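Local coordinates for protein ML032222a iGluR (PDB 4YKI) that binds glycine in the ligand-binding domain of a ctenophore ionotropic glutamate receptor and probably couples that binding to the opening of an ion channel, at residues Glu16-Pro19 with Phe20-Ala24; Ser35-Val38 with Asn39-Val43. All coordinates share one frame; numbering follows the deposited sequence.

Contact 1: residues Glu16-Pro19 with Phe20-Ala24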
loop_
_atom_site.group_PDB
_atom_site.type_symbol
_atom_site.label_atom_id
_atom_site.label_comp_id
_atom_site.label_asym_id
_atom_site.label_seq_id
_atom_site.Cartn_x
_atom_site.Cartn_y
_atom_site.Cartn_z
ATOM N N GLU B 16 20.962 5.794 7.510
ATOM C CA GLU B 16 20.186 6.036 8.718
ATOM C C GLU B 16 18.950 6.869 8.400
ATOM O O GLU B 16 19.034 7.861 7.699
ATOM C CB GLU B 16 21.002 6.734 9.793
ATOM C CG GLU B 16 20.225 7.096 11.039
ATOM C CD GLU B 16 21.166 7.371 12.187
ATOM O OE1 GLU B 16 21.804 8.444 12.193
ATOM O OE2 GLU B 16 21.356 6.487 13.026
ATOM N N GLU B 17 17.807 6.437 8.928
ATOM C CA GLU B 17 16.544 7.171 8.889
ATOM C C GLU B 17 15.664 6.585 9.991
ATOM O O GLU B 17 14.991 5.572 9.789
ATOM C CB GLU B 17 15.846 7.041 7.534
ATOM C CG GLU B 17 14.486 7.743 7.503
ATOM C CD GLU B 17 14.300 8.703 6.353
ATOM O OE1 GLU B 17 15.179 9.556 6.140
ATOM O OE2 GLU B 17 13.249 8.632 5.670
ATOM N N GLN B 18 15.695 7.189 11.162
ATOM C CA GLN B 18 15.021 6.600 12.308
ATOM C C GLN B 18 13.512 6.732 12.100
ATOM O O GLN B 18 13.050 7.755 11.612
ATOM C CB GLN B 18 15.495 7.267 13.606
ATOM C CG GLN B 18 16.999 7.065 13.784
ATOM C CD GLN B 18 17.597 7.709 15.005
ATOM O OE1 GLN B 18 16.895 8.198 15.882
ATOM N NE2 GLN B 18 18.926 7.700 15.075
ATOM N N PRO B 19 12.735 5.698 12.457
ATOM C CA PRO B 19 13.074 4.487 13.205
ATOM C C PRO B 19 13.265 3.277 12.276
ATOM O O PRO B 19 13.311 2.143 12.751
ATOM C CB PRO B 19 11.830 4.275 14.057
ATOM C CG PRO B 19 10.729 4.669 13.148
ATOM C CD PRO B 19 11.270 5.849 12.342
ATOM N N PHE B 20 13.356 3.517 10.975
ATOM C CA PHE B 20 13.557 2.474 9.991
ATOM C C PHE B 20 14.969 1.893 10.047
ATOM O O PHE B 20 15.131 0.671 10.032
ATOM C CB PHE B 20 13.221 3.031 8.615
ATOM C CG PHE B 20 11.789 3.479 8.498
ATOM C CD1 PHE B 20 10.766 2.555 8.474
ATOM C CD2 PHE B 20 11.464 4.823 8.472
ATOM C CE1 PHE B 20 9.445 2.958 8.399
ATOM C CE2 PHE B 20 10.142 5.233 8.398
ATOM C CZ PHE B 20 9.132 4.305 8.364
ATOM N N MET B 21 15.969 2.762 10.146
ATOM C CA MET B 21 17.373 2.355 10.286
ATOM C C MET B 21 18.085 3.321 11.215
ATOM O O MET B 21 17.902 4.538 11.124
ATOM C CB MET B 21 18.116 2.324 8.955
ATOM C CG MET B 21 17.773 1.147 8.068
ATOM S SD MET B 21 18.186 -0.422 8.851
ATOM C CE MET B 21 18.935 -1.260 7.472
ATOM N N PHE B 22 18.898 2.724 12.087
ATOM C CA PHE B 22 19.839 3.396 12.968
ATOM C C PHE B 22 21.227 2.872 12.582
ATOM O O PHE B 22 21.404 1.663 12.436
ATOM C CB PHE B 22 19.575 3.023 14.435
ATOM C CG PHE B 22 18.225 3.455 14.971
ATOM C CD1 PHE B 22 17.068 2.759 14.649
ATOM C CD2 PHE B 22 18.136 4.498 15.874
ATOM C CE1 PHE B 22 15.845 3.148 15.161
ATOM C CE2 PHE B 22 16.916 4.873 16.398
ATOM C CZ PHE B 22 15.778 4.201 16.049
ATOM N N PHE B 23 22.196 3.773 12.426
ATOM C CA PHE B 23 23.567 3.400 12.057
ATOM C C PHE B 23 24.532 3.890 13.126
ATOM O O PHE B 23 24.665 5.088 13.351
ATOM C CB PHE B 23 23.955 3.995 10.689
ATOM C CG PHE B 23 25.375 3.694 10.275
ATOM C CD1 PHE B 23 25.752 2.411 9.956
ATOM C CD2 PHE B 23 26.336 4.697 10.227
ATOM C CE1 PHE B 23 27.047 2.122 9.595
ATOM C CE2 PHE B 23 27.638 4.407 9.848
ATOM C CZ PHE B 23 27.995 3.116 9.545
ATOM N N ALA B 24 25.188 2.956 13.797
ATOM C CA ALA B 24 26.206 3.284 14.778
ATOM C C ALA B 24 27.513 3.587 14.058
ATOM O O ALA B 24 27.907 2.856 13.150
ATOM C CB ALA B 24 26.388 2.144 15.756
HETATM O O HOH W 1 24.458 7.617 12.286
#
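Glu-17 and Met-21 face each other across a sharp reversal of the chain between Glu-16 and Phe-23. They form a single antiparallel hydrogen-bonded bridge. Glu-17 N gives a hydrogen to Met-21 O at 2.9 Å, and Met-21 N returns one to Glu-17 O at 3.0 Å. Phe-20 N makes a weak, strongly bent bond to the same Glu-17 O. Phe-20 and Met-21 thus both face Glu-17, a classic beta bulge. The peptide bond before Pro-19 is cis, at the point where the chain reverses. The fold leads into strand 22-23 of this periplasmic-binding-protein-like domain. Glu-17 is part of the glycine pocket; its side chain touches the bound glycine and OE1 forms a salt bridge with Arg-144.

The carboxylate of Glu-16 grips the backbone of Phe-23. Its CG lies anti to the backbone N (chi1 176°), and the extended chain carries OE2 to the start of Phe-23. Phe-23 N donates to OE2 at 2.9 Å, nearly straight at 171°, and meets it from above the carboxylate plane. Gln-18 NE2 adds a weak bond to OE2. The other oxygen, OE1, accepts from a water that also donates to Phe-23 O, so the carboxylate spans both polar backbone atoms of Phe-23.

The extended Gln-18 side chain crosses the Phe-22 ring at about a right angle. Its CG sits over one face, 3.7 Å from the centroid, in a CH-pi contact. The amide continues past the ring edge on the CD2-CE2 side, with CD 3.2 Å from Phe-22 CE2 and its plane inclined 24° to the ring. Pro-19 and Phe-20 lie side by side, with Pro-19 CD 4.0 Å from Phe-20 CD2. The Phe-20 ring also meets Tyr-214.

Contact 2: residues Ser35-Val38 with Asn39-Val43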
loop_
_atom_site.group_PDB
_atom_site.type_symbol
_atom_site.label_atom_id
_atom_site.label_comp_id
_atom_site.label_asym_id
_atom_site.label_seq_id
_atom_site.Cartn_x
_atom_site.Cartn_y
_atom_site.Cartn_z
ATOM N N SER B 35 20.536 -1.229 13.007
ATOM C CA SER B 35 19.385 -1.696 13.752
ATOM C C SER B 35 18.162 -0.919 13.265
ATOM O O SER B 35 18.283 0.091 12.582
ATOM C CB SER B 35 19.581 -1.520 15.257
ATOM O OG SER B 35 19.796 -0.159 15.584
ATOM N N GLY B 36 16.976 -1.385 13.637
ATOM C CA GLY B 36 15.744 -0.690 13.331
ATOM C C GLY B 36 14.717 -1.582 12.662
ATOM O O GLY B 36 14.946 -2.778 12.474
ATOM N N MET B 37 13.565 -1.003 12.334
ATOM C CA MET B 37 12.483 -1.747 11.705
ATOM C C MET B 37 12.921 -2.428 10.419
ATOM O O MET B 37 12.633 -3.614 10.203
ATOM C CB MET B 37 11.310 -0.809 11.435
ATOM C CG MET B 37 10.198 -1.457 10.637
ATOM S SD MET B 37 8.789 -0.368 10.489
ATOM C CE MET B 37 7.615 -1.389 9.606
ATOM N N VAL B 38 13.586 -1.692 9.538
ATOM C CA VAL B 38 14.009 -2.284 8.277
ATOM C C VAL B 38 15.069 -3.367 8.506
ATOM O O VAL B 38 15.050 -4.416 7.874
ATOM C CB VAL B 38 14.483 -1.205 7.267
ATOM C CG1 VAL B 38 15.198 -1.810 6.079
ATOM C CG2 VAL B 38 13.259 -0.411 6.788
ATOM N N ASN B 39 16.013 -3.123 9.416
ATOM C CA ASN B 39 16.987 -4.143 9.733
ATOM C C ASN B 39 16.321 -5.439 10.192
ATOM O O ASN B 39 16.724 -6.523 9.798
ATOM C CB ASN B 39 17.981 -3.663 10.784
ATOM C CG ASN B 39 19.069 -4.682 11.026
ATOM O OD1 ASN B 39 19.852 -4.990 10.137
ATOM N ND2 ASN B 39 19.120 -5.214 12.232
ATOM N N ASP B 40 15.313 -5.326 11.050
ATOM C CA ASP B 40 14.597 -6.514 11.523
ATOM C C ASP B 40 13.926 -7.248 10.357
ATOM O O ASP B 40 13.906 -8.463 10.336
ATOM C CB ASP B 40 13.543 -6.147 12.584
ATOM C CG ASP B 40 14.128 -5.823 13.942
ATOM O OD1 ASP B 40 15.327 -6.067 14.173
ATOM O OD2 ASP B 40 13.337 -5.369 14.790
ATOM N N MET B 41 13.382 -6.511 9.390
ATOM C CA MET B 41 12.825 -7.115 8.183
ATOM C C MET B 41 13.897 -7.863 7.386
ATOM O O MET B 41 13.672 -8.988 6.952
ATOM C CB MET B 41 12.185 -6.035 7.311
ATOM C CG MET B 41 10.966 -5.392 7.944
ATOM S SD MET B 41 10.406 -3.887 7.160
ATOM C CE MET B 41 9.856 -4.476 5.548
ATOM N N VAL B 42 15.051 -7.234 7.200
ATOM C CA VAL B 42 16.148 -7.832 6.428
ATOM C C VAL B 42 16.666 -9.095 7.105
ATOM O O VAL B 42 16.921 -10.097 6.449
ATOM C CB VAL B 42 17.293 -6.821 6.216
ATOM C CG1 VAL B 42 18.544 -7.501 5.673
ATOM C CG2 VAL B 42 16.865 -5.707 5.284
ATOM N N VAL B 43 16.824 -9.045 8.421
ATOM C CA VAL B 43 17.298 -10.204 9.162
ATOM C C VAL B 43 16.364 -11.395 8.933
ATOM O O VAL B 43 16.806 -12.509 8.663
ATOM C CB VAL B 43 17.430 -9.905 10.672
ATOM C CG1 VAL B 43 17.610 -11.176 11.482
ATOM C CG2 VAL B 43 18.609 -8.970 10.931
HETATM O O HOH W 2 17.353 -4.227 14.399
#
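Gly-36 sits at the N-cap position of helix 37-49, where Asp-40 N, Met-41 N and Val-42 N bond to Gly-36 O, Met-37 O and Val-38 O at 2.9, 3.1 and 2.9 Å. The backbone of Gly-36 (phi 128°) would jam a side chain against the carbonyl oxygen of Ser-35. One water ties the helix start together. It accepts from Gly-36 N and Asn-39 ND2, both at 3.0 Å, and donates to Asp-40 OD1 at 2.7 Å. Asn-39 reaches it with CG anti to its backbone N (chi1 -175°), which brings ND2 near Ser-35 CA.

Met-41 CG lies beside its backbone N (chi1 -66°), and the extended chi2 puts SD 4.2 Å from Met-37 CG. Val-42 CG2 lies 4.3 Å from Val-38 CG1, one turn on. An alanine in place of Met-41 would probably leave the Met-37 side chain without this neighbour and open a gap beside Leu-244 and Phe-216.

Asp-40 OD2 makes a salt bridge with Lys-247 and a hydrogen bond with Trp-248; Asn-39 OD1 is hydrogen-bonded to Tyr-55 OH. Val-38 and Met-41 touch Phe-216. The helix thus packs against helix 240-248 and strands 52-56 and 202-218.

Overall arrangement
From the N terminus, after strand 9-13 a loop leads into contact 1, which closes the tight fold 16-24 and starts strand 22-23. The chain then loops out, returns as strand 34-35 and enters contact 2 at the start of helix 37-49. The two contacts are in series, neither nested nor crossed. They touch directly, with centres about 10 Å apart. Phe-22 N probably bonds to Ser-35 O at 2.7 Å within the two-stranded antiparallel sheet. Phe-20 O probably takes a bond from Val-38 N at 2.9 Å, and Met-21 SD packs on Asn-39 N. Together they join the glycine-pocket turn to the helix that packs against strand 52-56 and helix 240-248.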